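Local coordinates for protein dephospho-CoA kinase (Campylobacter jejuni subsp. jejuni serotype O:2, PDB 4ZO4) that probably catalyses the last step of coenzyme A biosynthesis, the ATP-dependent phosphorylation of the 3'-hydroxyl group of dephospho-CoA, at residues L88-I100 with L120-K132. Numbering follows the deposited sequence.
Sequences LENFTHPKIRAKI and LFFESGAYENLGK
His-93 and Glu-123 each turn CG away from their own carbonyl carbon (chi1 -71° and -79°), and the extended glutamate chain then carries OE1 to the edge of the imidazole, near its plane. There His-93 NE2 donates a hydrogen bond to Glu-123 OE1 with an N-H...O angle of 160°, its modelled length of 2.5 Å being doubtful at this resolution; the carboxylate stands almost perpendicular to the ring. The compact side chain of Ser-124 packs against the helix 82-109 beside this pair, and its OG is hydrogen-bonded to Asn-80 of the second subunit. Arg-97, with CG anti to its backbone nitrogen and a bend at chi2, runs its methylenes past the carbonyl of Ser-124. Its guanidinium reaches the Tyr-127 ring in an off-centre cation-pi contact, CZ 4.8 Å from the centroid, with NH1 over one face, while Leu-130 CD1 lies over a guanidinium face. Deeper in, branched Ile-100 divides its methyls between two aromatics: CD1 is 3.7 Å from Phe-122 CE1, and CG2 is 4.0 Å from Tyr-127 CE1. The contact thus joins the helix to the loop between strands 114-117 and 132-136 of this P-loop kinase fold. Glu-89 and Glu-123 lie with their OE2 atoms 4.3 Å apart, a repulsion probably offset by Lys-85 of the second subunit, which forms salt bridges with both.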
loop_
_atom_site.group_PDB
_atom_site.type_symbol
_atom_site.label_atom_id
_atom_site.label_comp_id
_atom_site.label_asym_id
_atom_site.label_seq_id
_atom_site.Cartn_x
_atom_site.Cartn_y
_atom_site.Cartn_z
ATOM N N LEU A 88 5.879 -13.337 -5.685
ATOM C CA LEU A 88 7.203 -13.148 -6.225
ATOM C C LEU A 88 8.116 -12.393 -5.232
ATOM O O LEU A 88 9.236 -12.837 -4.917
ATOM C CB LEU A 88 7.149 -12.408 -7.542
ATOM C CG LEU A 88 8.488 -12.563 -8.278
ATOM C CD1 LEU A 88 8.763 -14.023 -8.618
ATOM C CD2 LEU A 88 8.485 -11.694 -9.531
ATOM N N GLU A 89 7.621 -11.276 -4.719
ATOM C CA GLU A 89 8.360 -10.531 -3.714
ATOM C C GLU A 89 8.798 -11.446 -2.573
ATOM O O GLU A 89 9.967 -11.464 -2.239
ATOM C CB GLU A 89 7.541 -9.365 -3.164
ATOM C CG GLU A 89 7.321 -8.223 -4.161
ATOM C CD GLU A 89 6.141 -7.301 -3.792
ATOM O OE1 GLU A 89 5.450 -7.550 -2.758
ATOM O OE2 GLU A 89 5.873 -6.329 -4.548
ATOM N N ASN A 90 7.891 -12.232 -2.003
ATOM C CA ASN A 90 8.240 -13.050 -0.854
ATOM C C ASN A 90 9.091 -14.226 -1.271
ATOM O O ASN A 90 9.934 -14.731 -0.522
ATOM C CB ASN A 90 6.991 -13.524 -0.137
ATOM C CG ASN A 90 7.303 -14.504 0.965
ATOM O OD1 ASN A 90 7.738 -14.117 2.039
ATOM N ND2 ASN A 90 7.087 -15.781 0.700
ATOM N N PHE A 91 8.913 -14.659 -2.498
ATOM C CA PHE A 91 9.797 -15.697 -3.020
ATOM C C PHE A 91 11.244 -15.265 -3.137
ATOM O O PHE A 91 12.122 -16.050 -2.817
ATOM C CB PHE A 91 9.325 -16.143 -4.387
ATOM C CG PHE A 91 9.968 -17.402 -4.857
ATOM C CD1 PHE A 91 9.600 -18.628 -4.331
ATOM C CD2 PHE A 91 10.911 -17.366 -5.856
ATOM C CE1 PHE A 91 10.191 -19.806 -4.798
ATOM C CE2 PHE A 91 11.513 -18.515 -6.323
ATOM C CZ PHE A 91 11.142 -19.739 -5.810
ATOM N N THR A 92 11.482 -14.042 -3.632
ATOM C CA THR A 92 12.809 -13.620 -4.085
ATOM C C THR A 92 13.604 -12.912 -2.998
ATOM O O THR A 92 14.789 -13.111 -2.861
ATOM C CB THR A 92 12.703 -12.636 -5.262
ATOM O OG1 THR A 92 11.795 -11.585 -4.935
ATOM C CG2 THR A 92 12.201 -13.323 -6.494
ATOM N N HIS A 93 12.930 -12.064 -2.233
ATOM C CA HIS A 93 13.576 -11.248 -1.222
ATOM C C HIS A 93 14.593 -11.993 -0.352
ATOM O O HIS A 93 15.738 -11.553 -0.257
ATOM C CB HIS A 93 12.558 -10.529 -0.332
ATOM C CG HIS A 93 11.810 -9.422 -1.011
ATOM N ND1 HIS A 93 10.744 -8.771 -0.416
ATOM C CD2 HIS A 93 11.966 -8.849 -2.228
ATOM C CE1 HIS A 93 10.302 -7.825 -1.229
ATOM N NE2 HIS A 93 11.010 -7.864 -2.342
ATOM N N PRO A 94 14.190 -13.088 0.319
ATOM C CA PRO A 94 15.225 -13.745 1.148
ATOM C C PRO A 94 16.382 -14.380 0.330
ATOM O O PRO A 94 17.528 -14.451 0.808
ATOM C CB PRO A 94 14.442 -14.797 1.908
ATOM C CG PRO A 94 13.178 -15.024 1.099
ATOM C CD PRO A 94 12.863 -13.712 0.474
ATOM N N LYS A 95 16.098 -14.798 -0.896
ATOM C CA LYS A 95 17.114 -15.377 -1.785
ATOM C C LYS A 95 18.084 -14.338 -2.290
ATOM O O LYS A 95 19.290 -14.610 -2.431
ATOM C CB LYS A 95 16.462 -16.053 -2.991
ATOM C CG LYS A 95 15.810 -17.356 -2.640
ATOM C CD LYS A 95 14.862 -17.814 -3.733
ATOM C CE LYS A 95 14.107 -19.094 -3.367
ATOM N NZ LYS A 95 12.847 -18.842 -2.591
ATOM N N ILE A 96 17.565 -13.149 -2.567
ATOM C CA ILE A 96 18.434 -12.048 -2.990
ATOM C C ILE A 96 19.304 -11.584 -1.796
ATOM O O ILE A 96 20.537 -11.474 -1.910
ATOM C CB ILE A 96 17.640 -10.886 -3.627
ATOM C CG1 ILE A 96 16.726 -11.354 -4.787
ATOM C CG2 ILE A 96 18.614 -9.912 -4.228
ATOM C CD1 ILE A 96 15.647 -10.366 -5.226
ATOM N N ARG A 97 18.651 -11.376 -0.653
ATOM C CA ARG A 97 19.283 -10.973 0.593
ATOM C C ARG A 97 20.434 -11.884 1.043
ATOM O O ARG A 97 21.447 -11.404 1.533
ATOM C CB ARG A 97 18.215 -10.915 1.683
ATOM C CG ARG A 97 18.688 -10.577 3.099
ATOM C CD ARG A 97 18.678 -9.078 3.378
ATOM N NE ARG A 97 19.292 -8.747 4.665
ATOM C CZ ARG A 97 19.646 -7.522 5.043
ATOM N NH1 ARG A 97 19.464 -6.477 4.237
ATOM N NH2 ARG A 97 20.196 -7.336 6.239
ATOM N N ALA A 98 20.304 -13.188 0.880
ATOM C CA ALA A 98 21.353 -14.121 1.349
ATOM C C ALA A 98 22.466 -14.272 0.337
ATOM O O ALA A 98 23.613 -14.507 0.720
ATOM C CB ALA A 98 20.759 -15.488 1.684
ATOM N N LYS A 99 22.134 -14.164 -0.947
ATOM C CA LYS A 99 23.149 -14.142 -2.002
ATOM C C LYS A 99 23.921 -12.812 -2.059
ATOM O O LYS A 99 25.096 -12.781 -2.363
ATOM C CB LYS A 99 22.523 -14.428 -3.354
ATOM C CG LYS A 99 23.539 -14.503 -4.474
ATOM C CD LYS A 99 23.326 -15.673 -5.428
ATOM C CE LYS A 99 24.025 -16.932 -4.919
ATOM N NZ LYS A 99 24.797 -17.624 -5.993
ATOM N N ILE A 100 23.279 -11.701 -1.767
ATOM C CA ILE A 100 24.036 -10.474 -1.692
ATOM C C ILE A 100 24.964 -10.536 -0.486
ATOM O O ILE A 100 26.107 -10.161 -0.594
ATOM C CB ILE A 100 23.119 -9.242 -1.636
ATOM C CG1 ILE A 100 22.618 -8.928 -3.056
ATOM C CG2 ILE A 100 23.867 -8.045 -1.075
ATOM C CD1 ILE A 100 21.581 -7.819 -3.130
ATOM N N LEU A 120 18.434 2.437 -6.162
ATOM C CA LEU A 120 18.137 3.221 -4.970
ATOM C C LEU A 120 17.019 2.615 -4.146
ATOM O O LEU A 120 17.151 2.559 -2.934
ATOM C CB LEU A 120 17.836 4.687 -5.332
ATOM C CG LEU A 120 17.553 5.703 -4.212
ATOM C CD1 LEU A 120 18.660 5.734 -3.172
ATOM C CD2 LEU A 120 17.335 7.099 -4.774
ATOM N N PHE A 121 15.923 2.171 -4.778
ATOM C CA PHE A 121 14.780 1.631 -4.005
ATOM C C PHE A 121 14.705 0.102 -4.023
ATOM O O PHE A 121 13.667 -0.471 -4.254
ATOM C CB PHE A 121 13.464 2.257 -4.473
ATOM C CG PHE A 121 13.415 3.745 -4.311
ATOM C CD1 PHE A 121 13.895 4.580 -5.315
ATOM C CD2 PHE A 121 12.887 4.312 -3.156
ATOM C CE1 PHE A 121 13.858 5.946 -5.170
ATOM C CE2 PHE A 121 12.852 5.676 -3.003
ATOM C CZ PHE A 121 13.345 6.497 -4.011
ATOM N N PHE A 122 15.816 -0.553 -3.732
ATOM C CA PHE A 122 15.932 -1.997 -3.837
ATOM C C PHE A 122 15.298 -2.544 -2.625
ATOM O O PHE A 122 15.352 -1.928 -1.581
ATOM C CB PHE A 122 17.396 -2.412 -3.830
ATOM C CG PHE A 122 17.681 -3.730 -4.490
ATOM C CD1 PHE A 122 18.324 -4.723 -3.801
ATOM C CD2 PHE A 122 17.352 -3.945 -5.823
ATOM C CE1 PHE A 122 18.631 -5.914 -4.416
ATOM C CE2 PHE A 122 17.636 -5.145 -6.446
ATOM C CZ PHE A 122 18.277 -6.131 -5.737
ATOM N N GLU A 123 14.768 -3.750 -2.750
ATOM C CA GLU A 123 13.791 -4.259 -1.831
ATOM C C GLU A 123 14.312 -5.202 -0.757
ATOM O O GLU A 123 13.926 -5.093 0.412
ATOM C CB GLU A 123 12.708 -4.983 -2.630
ATOM C CG GLU A 123 11.695 -4.064 -3.284
ATOM C CD GLU A 123 10.500 -4.809 -3.868
ATOM O OE1 GLU A 123 10.524 -6.064 -3.948
ATOM O OE2 GLU A 123 9.527 -4.137 -4.257
ATOM N N SER A 124 15.161 -6.140 -1.140
ATOM C CA SER A 124 15.279 -7.386 -0.363
ATOM C C SER A 124 15.844 -7.315 1.070
ATOM O O SER A 124 16.179 -8.342 1.658
ATOM C CB SER A 124 16.020 -8.424 -1.191
ATOM O OG SER A 124 15.233 -8.735 -2.331
ATOM N N GLY A 125 15.906 -6.117 1.643
ATOM C CA GLY A 125 16.289 -5.938 3.035
ATOM C C GLY A 125 16.709 -4.505 3.271
ATOM O O GLY A 125 16.727 -3.691 2.333
ATOM N N ALA A 126 17.032 -4.198 4.527
ATOM C CA ALA A 126 17.550 -2.883 4.912
ATOM C C ALA A 126 19.075 -2.948 4.957
ATOM O O ALA A 126 19.665 -3.365 5.958
ATOM C CB ALA A 126 16.985 -2.461 6.259
ATOM N N TYR A 127 19.704 -2.526 3.861
ATOM C CA TYR A 127 21.150 -2.687 3.667
ATOM C C TYR A 127 22.006 -1.574 4.284
ATOM O O TYR A 127 23.230 -1.610 4.175
ATOM C CB TYR A 127 21.451 -2.799 2.166
ATOM C CG TYR A 127 20.814 -4.015 1.493
ATOM C CD1 TYR A 127 21.441 -5.264 1.521
ATOM C CD2 TYR A 127 19.584 -3.911 0.821
ATOM C CE1 TYR A 127 20.870 -6.367 0.902
ATOM C CE2 TYR A 127 18.993 -5.018 0.208
ATOM C CZ TYR A 127 19.645 -6.239 0.247
ATOM O OH TYR A 127 19.082 -7.332 -0.355
ATOM N N GLU A 128 21.381 -0.610 4.956
ATOM C CA GLU A 128 22.115 0.542 5.510
ATOM C C GLU A 128 23.032 0.140 6.674
ATOM O O GLU A 128 24.025 0.815 6.962
ATOM C CB GLU A 128 21.164 1.649 5.998
ATOM C CG GLU A 128 19.885 1.862 5.186
ATOM C CD GLU A 128 18.641 1.304 5.865
ATOM O OE1 GLU A 128 18.428 1.594 7.065
ATOM O OE2 GLU A 128 17.866 0.590 5.190
ATOM N N ASN A 129 22.688 -0.965 7.322
ATOM C CA ASN A 129 23.330 -1.394 8.551
ATOM C C ASN A 129 24.533 -2.276 8.271
ATOM O O ASN A 129 25.308 -2.578 9.185
ATOM C CB ASN A 129 22.335 -2.181 9.402
ATOM C CG ASN A 129 20.945 -1.598 9.343
ATOM O OD1 ASN A 129 20.049 -2.177 8.720
ATOM N ND2 ASN A 129 20.760 -0.424 9.950
ATOM N N LEU A 130 24.676 -2.696 7.014
ATOM C CA LEU A 130 25.749 -3.598 6.615
ATOM C C LEU A 130 27.046 -2.839 6.348
ATOM O O LEU A 130 28.122 -3.364 6.607
ATOM C CB LEU A 130 25.351 -4.407 5.372
ATOM C CG LEU A 130 23.987 -5.089 5.437
ATOM C CD1 LEU A 130 23.763 -6.038 4.267
ATOM C CD2 LEU A 130 23.830 -5.819 6.763
ATOM N N GLY A 131 26.942 -1.616 5.834
ATOM C CA GLY A 131 28.109 -0.825 5.479
ATOM C C GLY A 131 27.783 0.644 5.300
ATOM O O GLY A 131 26.890 1.178 5.964
ATOM N N LYS A 132 28.511 1.288 4.394
ATOM C CA LYS A 132 28.298 2.700 4.074
ATOM C C LYS A 132 27.652 2.957 2.693
ATOM O O LYS A 132 27.930 2.272 1.680
ATOM C CB LYS A 132 29.618 3.475 4.191
ATOM C CG LYS A 132 29.773 4.156 5.537
ATOM C CD LYS A 132 31.137 3.939 6.149
ATOM C CE LYS A 132 31.154 4.384 7.602
ATOM N NZ LYS A 132 32.185 3.612 8.351
#